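Local coordinates for SusD-like protein BACOVA_02651 (Bacteroides ovatus, PDB 5E75) that binds polysaccharide at the cell surface and probably captures xyloglucan before its transport into the periplasm for degradation, at residues Y123-V131 / D492-S500; Y28-N36 / M248-C259. One frame throughout, in Å; residues are numbered along the deposited sequence. Where two conformers were deposited one is given.

Contact 1 of 2, residues Y123-V131 / D492-S500; sequences YMLRIWGPV and DIFLPYPES. With EDO (1,2-ethanediol), chain C.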
loop_
_atom_site.group_PDB
_atom_site.type_symbol
_atom_site.label_atom_id
_atom_site.label_comp_id
_atom_site.label_asym_id
_atom_site.label_seq_id
_atom_site.Cartn_x
_atom_site.Cartn_y
_atom_site.Cartn_z
ATOM N N TYR A 123 -7.498 1.731 5.839
ATOM C CA TYR A 123 -7.360 0.496 5.078
ATOM C C TYR A 123 -8.644 -0.339 5.162
ATOM O O TYR A 123 -9.177 -0.805 4.142
ATOM C CB TYR A 123 -6.187 -0.334 5.584
ATOM C CG TYR A 123 -4.798 0.168 5.216
ATOM C CD1 TYR A 123 -4.446 0.453 3.905
ATOM C CD2 TYR A 123 -3.822 0.311 6.200
ATOM C CE1 TYR A 123 -3.183 0.876 3.595
ATOM C CE2 TYR A 123 -2.543 0.731 5.896
ATOM C CZ TYR A 123 -2.222 1.007 4.582
ATOM O OH TYR A 123 -0.947 1.437 4.235
ATOM N N MET A 124 -9.155 -0.548 6.374
ATOM C CA MET A 124 -10.352 -1.383 6.548
ATOM C C MET A 124 -11.562 -0.861 5.786
ATOM O O MET A 124 -12.353 -1.639 5.234
ATOM C CB MET A 124 -10.710 -1.526 8.016
ATOM C CG MET A 124 -9.726 -2.408 8.766
ATOM S SD MET A 124 -10.372 -3.097 10.297
ATOM C CE MET A 124 -9.967 -1.777 11.375
ATOM N N LEU A 125 -11.696 0.462 5.733
ATOM C CA LEU A 125 -12.799 1.117 5.041
ATOM C C LEU A 125 -12.805 0.760 3.548
ATOM O O LEU A 125 -13.866 0.721 2.923
ATOM C CB LEU A 125 -12.665 2.620 5.229
ATOM C CG LEU A 125 -13.700 3.535 4.567
ATOM C CD1 LEU A 125 -15.121 3.224 5.038
ATOM C CD2 LEU A 125 -13.378 4.971 4.857
ATOM N N ARG A 126 -11.624 0.509 2.990
ATOM C CA ARG A 126 -11.459 0.212 1.572
ATOM C C ARG A 126 -11.191 -1.291 1.340
ATOM O O ARG A 126 -10.598 -1.647 0.302
ATOM C CB ARG A 126 -10.307 1.100 0.989
ATOM C CG ARG A 126 -10.481 2.709 1.154
ATOM C CD ARG A 126 -9.182 3.560 0.838
ATOM N NE ARG A 126 -8.122 3.336 1.804
ATOM C CZ ARG A 126 -6.859 3.646 1.621
ATOM N NH1 ARG A 126 -6.455 4.187 0.469
ATOM N NH2 ARG A 126 -5.966 3.343 2.549
ATOM N N ILE A 127 -11.562 -2.145 2.314
ATOM C CA ILE A 127 -11.588 -3.613 2.211
ATOM C C ILE A 127 -12.994 -4.134 2.506
ATOM O O ILE A 127 -13.602 -4.807 1.667
ATOM C CB ILE A 127 -10.591 -4.304 3.203
ATOM C CG1 ILE A 127 -9.161 -3.939 2.862
ATOM C CG2 ILE A 127 -10.775 -5.848 3.195
ATOM C CD1 ILE A 127 -8.156 -4.234 3.990
ATOM N N TRP A 128 -13.517 -3.799 3.683
ATOM C CA TRP A 128 -14.836 -4.243 4.136
ATOM C C TRP A 128 -15.916 -3.157 4.068
ATOM O O TRP A 128 -17.097 -3.482 3.922
ATOM C CB TRP A 128 -14.771 -4.760 5.586
ATOM C CG TRP A 128 -13.992 -6.032 5.705
ATOM C CD1 TRP A 128 -14.429 -7.275 5.364
ATOM C CD2 TRP A 128 -12.643 -6.187 6.158
ATOM N NE1 TRP A 128 -13.432 -8.204 5.569
ATOM C CE2 TRP A 128 -12.329 -7.563 6.071
ATOM C CE3 TRP A 128 -11.667 -5.302 6.629
ATOM C CZ2 TRP A 128 -11.080 -8.066 6.413
ATOM C CZ3 TRP A 128 -10.435 -5.810 6.991
ATOM C CH2 TRP A 128 -10.151 -7.181 6.880
ATOM N N GLY A 129 -15.523 -1.886 4.164
ATOM C CA GLY A 129 -16.485 -0.791 4.240
ATOM C C GLY A 129 -16.854 -0.554 5.695
ATOM O O GLY A 129 -16.008 -0.120 6.460
ATOM N N PRO A 130 -18.099 -0.863 6.102
ATOM C CA PRO A 130 -18.437 -0.750 7.520
ATOM C C PRO A 130 -17.531 -1.627 8.367
ATOM O O PRO A 130 -17.239 -2.772 8.004
ATOM C CB PRO A 130 -19.893 -1.246 7.574
ATOM C CG PRO A 130 -20.420 -1.045 6.185
ATOM C CD PRO A 130 -19.250 -1.309 5.292
ATOM N N VAL A 131 -17.087 -1.095 9.498
ATOM C CA VAL A 131 -16.321 -1.874 10.476
ATOM C C VAL A 131 -16.696 -1.382 11.873
ATOM O O VAL A 131 -17.429 -0.396 11.995
ATOM C CB VAL A 131 -14.780 -1.775 10.253
ATOM C CG1 VAL A 131 -14.366 -2.517 8.977
ATOM C CG2 VAL A 131 -14.322 -0.334 10.217
ATOM N N ASP A 492 -18.944 -7.750 -5.796
ATOM C CA ASP A 492 -17.657 -8.425 -5.672
ATOM C C ASP A 492 -16.555 -7.584 -5.042
ATOM O O ASP A 492 -15.544 -8.125 -4.590
ATOM C CB ASP A 492 -17.162 -8.894 -7.046
ATOM C CG ASP A 492 -18.046 -9.966 -7.651
ATOM O OD1 ASP A 492 -18.115 -11.066 -7.073
ATOM O OD2 ASP A 492 -18.662 -9.718 -8.719
ATOM N N ILE A 493 -16.739 -6.277 -5.008
ATOM C CA ILE A 493 -15.609 -5.395 -4.734
ATOM C C ILE A 493 -15.165 -5.429 -3.276
ATOM O O ILE A 493 -13.986 -5.675 -3.005
ATOM C CB ILE A 493 -15.887 -3.954 -5.199
ATOM C CG1 ILE A 493 -16.255 -3.926 -6.686
ATOM C CG2 ILE A 493 -14.680 -3.050 -4.939
ATOM C CD1 ILE A 493 -15.284 -4.649 -7.616
ATOM N N PHE A 494 -16.090 -5.185 -2.355
ATOM C CA PHE A 494 -15.783 -5.267 -0.936
ATOM C C PHE A 494 -15.764 -6.727 -0.511
ATOM O O PHE A 494 -16.588 -7.535 -0.951
ATOM C CB PHE A 494 -16.780 -4.429 -0.142
ATOM C CG PHE A 494 -16.573 -2.944 -0.307
ATOM C CD1 PHE A 494 -17.077 -2.242 -1.393
ATOM C CD2 PHE A 494 -15.825 -2.257 0.627
ATOM C CE1 PHE A 494 -16.852 -0.881 -1.512
ATOM C CE2 PHE A 494 -15.610 -0.923 0.526
ATOM C CZ PHE A 494 -16.112 -0.221 -0.557
ATOM N N LEU A 495 -14.790 -7.075 0.322
ATOM C CA LEU A 495 -14.583 -8.450 0.757
ATOM C C LEU A 495 -15.521 -8.837 1.899
ATOM O O LEU A 495 -16.006 -7.986 2.617
ATOM C CB LEU A 495 -13.122 -8.621 1.170
ATOM C CG LEU A 495 -12.200 -8.687 -0.061
ATOM C CD1 LEU A 495 -10.745 -8.313 0.217
ATOM C CD2 LEU A 495 -12.274 -10.068 -0.687
ATOM N N PRO A 496 -15.806 -10.141 2.050
ATOM C CA PRO A 496 -16.682 -10.593 3.131
ATOM C C PRO A 496 -15.981 -10.507 4.479
ATOM O O PRO A 496 -14.749 -10.543 4.549
ATOM C CB PRO A 496 -16.976 -12.048 2.762
ATOM C CG PRO A 496 -15.844 -12.472 1.928
ATOM C CD PRO A 496 -15.337 -11.247 1.206
ATOM N N TYR A 497 -16.763 -10.375 5.548
ATOM C CA TYR A 497 -16.208 -10.434 6.901
ATOM C C TYR A 497 -15.681 -11.847 7.127
ATOM O O TYR A 497 -16.232 -12.805 6.588
ATOM C CB TYR A 497 -17.265 -10.029 7.942
ATOM C CG TYR A 497 -17.712 -8.599 7.746
ATOM C CD1 TYR A 497 -16.869 -7.544 8.062
ATOM C CD2 TYR A 497 -18.940 -8.312 7.190
ATOM C CE1 TYR A 497 -17.258 -6.227 7.856
ATOM C CE2 TYR A 497 -19.335 -7.008 6.970
ATOM C CZ TYR A 497 -18.486 -5.973 7.292
ATOM O OH TYR A 497 -18.897 -4.687 7.044
ATOM N N PRO A 498 -14.592 -11.985 7.892
ATOM C CA PRO A 498 -14.003 -13.319 8.042
ATOM C C PRO A 498 -14.949 -14.250 8.788
ATOM O O PRO A 498 -15.512 -13.848 9.800
ATOM C CB PRO A 498 -12.738 -13.058 8.878
ATOM C CG PRO A 498 -12.486 -11.574 8.788
ATOM C CD PRO A 498 -13.834 -10.952 8.623
ATOM N N GLU A 499 -15.119 -15.470 8.300
ATOM C CA GLU A 499 -16.136 -16.375 8.828
ATOM C C GLU A 499 -15.985 -16.622 10.323
ATOM O O GLU A 499 -16.979 -16.609 11.042
ATOM C CB GLU A 499 -16.141 -17.712 8.074
ATOM C CG GLU A 499 -17.161 -18.706 8.642
ATOM C CD GLU A 499 -17.384 -19.916 7.758
ATOM O OE1 GLU A 499 -17.654 -19.738 6.553
ATOM O OE2 GLU A 499 -17.300 -21.048 8.276
ATOM N N SER A 500 -14.756 -16.808 10.795
ATOM C CA SER A 500 -14.542 -17.090 12.210
ATOM C C SER A 500 -14.986 -15.913 13.081
ATOM O O SER A 500 -15.509 -16.105 14.181
ATOM C CB SER A 500 -13.074 -17.435 12.472
ATOM O OG SER A 500 -12.214 -16.382 12.064
HETATM C C1 EDO C . -3.289 5.452 3.940
HETATM O O1 EDO C . -3.428 4.978 2.604
HETATM C C2 EDO C . -3.164 4.289 4.916
HETATM O O2 EDO C . -4.450 3.810 5.316
HETATM O O HOH W 1 -11.984 -4.835 -1.167
HETATM O O HOH W 2 -17.943 -6.038 3.197
#
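The indole of Trp128 and the ring of Tyr497 lie nearly parallel, their planes 11° apart, yet are slid so far that they barely overlap; the CD1 atoms of Trp128 and Tyr497 approach to 3.6 Å. Ile127 CG2 sits over one indole face. At the indole edge NE1 of Trp128 donates to Pro496 O (2.9 Å), which lies in the ring plane, although the nitrogen stands well above the plane of that carbonyl. Tyr497 uses its phenolic edge, OH donating to Pro130 O at 2.7 Å, and Phe494 turns CE2 edge-on to Leu125 O. Ile127 holds CG2 anti to its backbone N (chi1 -64°, measured to CG1), where the methyl also meets Leu495 CD1 at 3.9 Å. The turn that follows helix 103-125 in this SusD-family protein is thereby fastened to the linker between helices 490-493 and 499-504. Leu495 N donates to Ile127 O (2.9 Å), one water joins Trp128 O to Leu495 O, and at Gly129 a side chain would collide with the preceding carbonyl O and Pro130 CD. Away from the linker, Arg126, its NE bound to Phe122 O, offers NH2 to O1 of an ethanediol, probably from the crystallisation liquor, whose O2 rests centrally over a face of Tyr123; the Tyr123 ring also meets that of Tyr423. With an alanine at Tyr123, Tyr423 would probably lose a ring to pack against.

Contact 2 of 2, residues Y28-N36 / M248-C259; sequences YNRAWFDYN and MQWVPLGEWYEC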
loop_
_atom_site.group_PDB
_atom_site.type_symbol
_atom_site.label_atom_id
_atom_site.label_comp_id
_atom_site.label_asym_id
_atom_site.label_seq_id
_atom_site.Cartn_x
_atom_site.Cartn_y
_atom_site.Cartn_z
ATOM N N TYR A 28 4.795 0.893 15.222
ATOM C CA TYR A 28 5.372 0.931 13.889
ATOM C C TYR A 28 5.781 -0.442 13.371
ATOM O O TYR A 28 6.237 -0.543 12.239
ATOM C CB TYR A 28 6.606 1.830 13.879
ATOM C CG TYR A 28 6.332 3.304 14.118
ATOM C CD1 TYR A 28 6.178 3.825 15.409
ATOM C CD2 TYR A 28 6.275 4.184 13.056
ATOM C CE1 TYR A 28 5.945 5.184 15.608
ATOM C CE2 TYR A 28 6.039 5.536 13.251
ATOM C CZ TYR A 28 5.882 6.029 14.514
ATOM O OH TYR A 28 5.640 7.378 14.656
ATOM N N ASN A 29 5.653 -1.494 14.177
ATOM C CA ASN A 29 6.053 -2.828 13.714
ATOM C C ASN A 29 5.158 -3.932 14.262
ATOM O O ASN A 29 4.306 -4.440 13.549
ATOM C CB ASN A 29 7.563 -3.103 13.935
ATOM C CG ASN A 29 8.097 -2.626 15.281
ATOM O OD1 ASN A 29 7.572 -2.969 16.347
ATOM N ND2 ASN A 29 9.198 -1.882 15.234
ATOM N N ARG A 30 5.321 -4.276 15.537
ATOM C CA ARG A 30 4.531 -5.328 16.147
ATOM C C ARG A 30 3.028 -5.180 15.877
ATOM O O ARG A 30 2.336 -6.157 15.594
ATOM C CB ARG A 30 4.809 -5.345 17.656
ATOM C CG ARG A 30 4.078 -6.412 18.417
ATOM C CD ARG A 30 4.536 -6.431 19.872
ATOM N NE ARG A 30 3.895 -7.516 20.604
ATOM C CZ ARG A 30 4.313 -7.985 21.775
ATOM N NH1 ARG A 30 5.385 -7.470 22.365
ATOM N NH2 ARG A 30 3.652 -8.980 22.355
ATOM N N ALA A 31 2.519 -3.957 15.975
ATOM C CA ALA A 31 1.103 -3.715 15.751
ATOM C C ALA A 31 0.615 -4.172 14.375
ATOM O O ALA A 31 -0.500 -4.675 14.257
ATOM C CB ALA A 31 0.805 -2.255 15.938
ATOM N N TRP A 32 1.477 -4.021 13.370
ATOM C CA TRP A 32 1.143 -4.291 11.966
ATOM C C TRP A 32 1.499 -5.708 11.523
ATOM O O TRP A 32 1.164 -6.118 10.407
ATOM C CB TRP A 32 1.892 -3.295 11.074
ATOM C CG TRP A 32 1.412 -1.885 11.207
ATOM C CD1 TRP A 32 1.967 -0.909 11.983
ATOM C CD2 TRP A 32 0.278 -1.290 10.558
ATOM N NE1 TRP A 32 1.228 0.252 11.884
ATOM C CE2 TRP A 32 0.197 0.049 11.004
ATOM C CE3 TRP A 32 -0.685 -1.765 9.666
ATOM C CZ2 TRP A 32 -0.817 0.918 10.576
ATOM C CZ3 TRP A 32 -1.677 -0.903 9.242
ATOM C CH2 TRP A 32 -1.729 0.425 9.686
ATOM N N PHE A 33 2.155 -6.464 12.388
ATOM C CA PHE A 33 2.753 -7.731 11.994
ATOM C C PHE A 33 1.746 -8.724 11.383
ATOM O O PHE A 33 2.055 -9.354 10.365
ATOM C CB PHE A 33 3.492 -8.365 13.186
ATOM C CG PHE A 33 4.191 -9.648 12.840
ATOM C CD1 PHE A 33 5.466 -9.643 12.289
ATOM C CD2 PHE A 33 3.565 -10.855 13.061
ATOM C CE1 PHE A 33 6.094 -10.828 11.956
ATOM C CE2 PHE A 33 4.196 -12.045 12.724
ATOM C CZ PHE A 33 5.458 -12.022 12.177
ATOM N N ASP A 34 0.560 -8.877 11.961
ATOM C CA ASP A 34 -0.377 -9.892 11.473
ATOM C C ASP A 34 -0.829 -9.566 10.056
ATOM O O ASP A 34 -1.207 -10.458 9.313
ATOM C CB ASP A 34 -1.624 -10.055 12.360
ATOM C CG ASP A 34 -1.355 -10.815 13.634
ATOM O OD1 ASP A 34 -0.214 -11.278 13.830
ATOM O OD2 ASP A 34 -2.313 -10.952 14.434
ATOM N N TYR A 35 -0.831 -8.284 9.700
ATOM C CA TYR A 35 -1.177 -7.863 8.339
ATOM C C TYR A 35 0.012 -8.023 7.399
ATOM O O TYR A 35 -0.116 -8.652 6.348
ATOM C CB TYR A 35 -1.650 -6.409 8.371
ATOM C CG TYR A 35 -1.851 -5.721 7.031
ATOM C CD1 TYR A 35 -2.733 -6.229 6.085
ATOM C CD2 TYR A 35 -1.189 -4.533 6.734
ATOM C CE1 TYR A 35 -2.938 -5.576 4.877
ATOM C CE2 TYR A 35 -1.386 -3.887 5.520
ATOM C CZ TYR A 35 -2.265 -4.414 4.607
ATOM O OH TYR A 35 -2.490 -3.784 3.389
ATOM N N ASN A 36 1.160 -7.483 7.787
ATOM C CA ASN A 36 2.346 -7.549 6.946
ATOM C C ASN A 36 2.828 -8.963 6.690
ATOM O O ASN A 36 3.435 -9.221 5.656
ATOM C CB ASN A 36 3.491 -6.715 7.541
ATOM C CG ASN A 36 4.597 -6.472 6.552
ATOM O OD1 ASN A 36 4.463 -5.601 5.673
ATOM N ND2 ASN A 36 5.682 -7.240 6.646
ATOM N N MET A 248 6.215 1.200 8.124
ATOM C CA MET A 248 6.433 0.187 9.143
ATOM C C MET A 248 7.932 -0.044 9.285
ATOM O O MET A 248 8.660 -0.219 8.311
ATOM C CB MET A 248 5.730 -1.121 8.771
ATOM C CG MET A 248 4.262 -0.940 8.455
ATOM S SD MET A 248 3.478 -2.429 7.810
ATOM C CE MET A 248 2.044 -1.725 6.968
ATOM N N GLN A 249 8.370 -0.035 10.536
ATOM C CA GLN A 249 9.777 0.034 10.903
ATOM C C GLN A 249 10.265 -1.329 11.394
ATOM O O GLN A 249 10.277 -1.616 12.592
ATOM C CB GLN A 249 9.968 1.077 12.003
ATOM C CG GLN A 249 9.525 2.465 11.596
ATOM C CD GLN A 249 10.418 3.064 10.529
ATOM O OE1 GLN A 249 11.641 2.928 10.564
ATOM N NE2 GLN A 249 9.805 3.745 9.576
ATOM N N TRP A 250 10.679 -2.170 10.463
ATOM C CA TRP A 250 11.035 -3.538 10.814
ATOM C C TRP A 250 12.426 -3.634 11.449
ATOM O O TRP A 250 13.298 -2.800 11.205
ATOM C CB TRP A 250 10.878 -4.453 9.594
ATOM C CG TRP A 250 9.487 -4.399 9.048
ATOM C CD1 TRP A 250 9.106 -3.956 7.818
ATOM C CD2 TRP A 250 8.281 -4.781 9.722
ATOM N NE1 TRP A 250 7.751 -4.040 7.676
ATOM C CE2 TRP A 250 7.209 -4.534 8.830
ATOM C CE3 TRP A 250 7.998 -5.301 10.990
ATOM C CZ2 TRP A 250 5.887 -4.786 9.170
ATOM C CZ3 TRP A 250 6.686 -5.553 11.323
ATOM C CH2 TRP A 250 5.645 -5.299 10.418
ATOM N N VAL A 251 12.592 -4.655 12.291
ATOM C CA VAL A 251 13.808 -4.861 13.080
ATOM C C VAL A 251 14.343 -6.258 12.767
ATOM O O VAL A 251 14.063 -7.211 13.494
ATOM C CB VAL A 251 13.536 -4.765 14.606
ATOM C CG1 VAL A 251 14.848 -4.857 15.383
ATOM C CG2 VAL A 251 12.791 -3.471 14.963
ATOM N N PRO A 252 15.115 -6.391 11.684
ATOM C CA PRO A 252 15.560 -7.717 11.225
ATOM C C PRO A 252 16.360 -8.522 12.258
ATOM O O PRO A 252 16.277 -9.755 12.254
ATOM C CB PRO A 252 16.427 -7.398 10.003
ATOM C CG PRO A 252 16.810 -5.979 10.161
ATOM C CD PRO A 252 15.697 -5.306 10.877
ATOM N N LEU A 253 17.097 -7.842 13.133
ATOM C CA LEU A 253 17.851 -8.531 14.179
ATOM C C LEU A 253 17.102 -8.544 15.518
ATOM O O LEU A 253 17.703 -8.809 16.558
ATOM C CB LEU A 253 19.234 -7.892 14.340
ATOM C CG LEU A 253 20.062 -7.791 13.051
ATOM C CD1 LEU A 253 21.414 -7.152 13.312
ATOM C CD2 LEU A 253 20.237 -9.156 12.395
ATOM N N GLY A 254 15.792 -8.287 15.483
ATOM C CA GLY A 254 14.963 -8.262 16.687
ATOM C C GLY A 254 14.061 -9.477 16.825
ATOM O O GLY A 254 14.361 -10.539 16.286
ATOM N N GLU A 255 12.950 -9.327 17.544
ATOM C CA GLU A 255 12.046 -10.450 17.810
ATOM C C GLU A 255 11.241 -10.828 16.574
ATOM O O GLU A 255 11.125 -10.034 15.640
ATOM C CB GLU A 255 11.088 -10.115 18.955
ATOM C CG GLU A 255 11.765 -9.834 20.287
ATOM C CD GLU A 255 12.590 -11.003 20.792
ATOM O OE1 GLU A 255 12.279 -12.159 20.438
ATOM O OE2 GLU A 255 13.556 -10.761 21.541
ATOM N N TRP A 256 10.673 -12.032 16.575
ATOM C CA TRP A 256 9.931 -12.527 15.422
ATOM C C TRP A 256 8.794 -11.582 15.002
ATOM O O TRP A 256 8.560 -11.381 13.819
ATOM C CB TRP A 256 9.368 -13.927 15.691
ATOM C CG TRP A 256 8.429 -13.995 16.858
ATOM C CD1 TRP A 256 8.760 -14.200 18.168
ATOM C CD2 TRP A 256 7.001 -13.866 16.820
ATOM N NE1 TRP A 256 7.627 -14.202 18.946
ATOM C CE2 TRP A 256 6.535 -14.000 18.144
ATOM C CE3 TRP A 256 6.072 -13.647 15.796
ATOM C CZ2 TRP A 256 5.181 -13.921 18.471
ATOM C CZ3 TRP A 256 4.728 -13.569 16.124
ATOM C CH2 TRP A 256 4.296 -13.706 17.451
ATOM N N TYR A 257 8.094 -11.006 15.972
ATOM C CA TYR A 257 6.958 -10.119 15.682
ATOM C C TYR A 257 7.400 -8.714 15.257
ATOM O O TYR A 257 6.559 -7.840 15.028
ATOM C CB TYR A 257 6.042 -10.025 16.910
ATOM C CG TYR A 257 6.763 -9.647 18.182
ATOM C CD1 TYR A 257 7.216 -8.350 18.394
ATOM C CD2 TYR A 257 6.985 -10.588 19.180
ATOM C CE1 TYR A 257 7.882 -8.005 19.560
ATOM C CE2 TYR A 257 7.643 -10.249 20.346
ATOM C CZ TYR A 257 8.087 -8.957 20.528
ATOM O OH TYR A 257 8.742 -8.615 21.685
ATOM N N GLU A 258 8.708 -8.504 15.156
ATOM C CA GLU A 258 9.297 -7.234 14.742
ATOM C C GLU A 258 9.948 -7.324 13.368
ATOM O O GLU A 258 10.573 -6.381 12.920
ATOM C CB GLU A 258 10.396 -6.815 15.720
ATOM C CG GLU A 258 9.931 -6.455 17.102
ATOM C CD GLU A 258 11.088 -5.999 17.971
ATOM O OE1 GLU A 258 12.114 -6.715 18.016
ATOM O OE2 GLU A 258 10.980 -4.922 18.592
ATOM N N CYS A 259 9.831 -8.465 12.706
ATOM C CA CYS A 259 10.485 -8.661 11.412
ATOM C C CYS A 259 9.531 -8.586 10.247
ATOM O O CYS A 259 8.343 -8.874 10.395
ATOM C CB CYS A 259 11.109 -10.059 11.343
ATOM S SG CYS A 259 12.493 -10.367 12.419
HETATM O O HOH W 3 8.606 -3.789 18.787
HETATM O O HOH W 4 6.073 -9.239 8.825
#
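Phe33 is the bump that enters the loop 248-259: its ring slots into a hollow walled by Tyr257, Trp256, Cys259 and Trp250. Tyr257 CA lies over one face, 3.9 Å from the centroid of the Phe33 ring in a CH-pi contact, Trp256 brings its edge to the Phe33 ring in an offset edge-to-face pair with planes at 84°, and Cys259 O meets the rim. Having CG anti to the backbone N (chi1 -177°) points the Phe33 ring into this hollow. The six-membered ring of Trp250 in turn wedges obliquely between Asn29 and Asn36, with CZ2 3.4 Å from Asn36 CG; Met248 CB and Cys259 O lie on opposite faces of the indole. Met248 runs extended to put CE over a face of Trp32, while its SD approaches obliquely, 3.7 Å from Trp32 CB, a Met-aromatic contact. At the exposed margin the extended Arg30 lays its guanidinium on Tyr257, CZ 4.2 Å from the centroid of the Tyr257 ring, a cation-pi stack with Glu255 CB on the ring's other face. Asn29 ND2 donates across to Gln249 O (2.9 Å), while its OD1 accepts from Arg30 N within 28-36 and reaches Glu258 OE2 through a water. Tyr257 O is buried without a hydrogen-bond partner, near Arg30 CA and Phe33 CD1. This is an aromatic-rich docking of segment 28-36, which leads into helix 33-36, against the loop following strand 244-248 in the SusD-family fold.

Both contacts are largely buried and about 16 Å from the chain centre, and their own centres lie about 24 Å apart. Each joins the N-terminal family region to the later SusD-family part, and both lean on helix 70-95, where Phe79 serves residues of each. They meet directly where Tyr123 CE2 packs on Trp32 CZ3 at 3.8 Å, and Tyr423 touches both, against the ring of Tyr123 and through its hydroxyl to that of Tyr35. Contact 1 joins a turn to an extended linker mainly through backbone carbonyl acceptors; both contacts also use bridging waters. Contact 2 buries more area, 778 against 445 Å², chiefly through aromatic rings, with Arg30 and Trp256 forming its exposed margin.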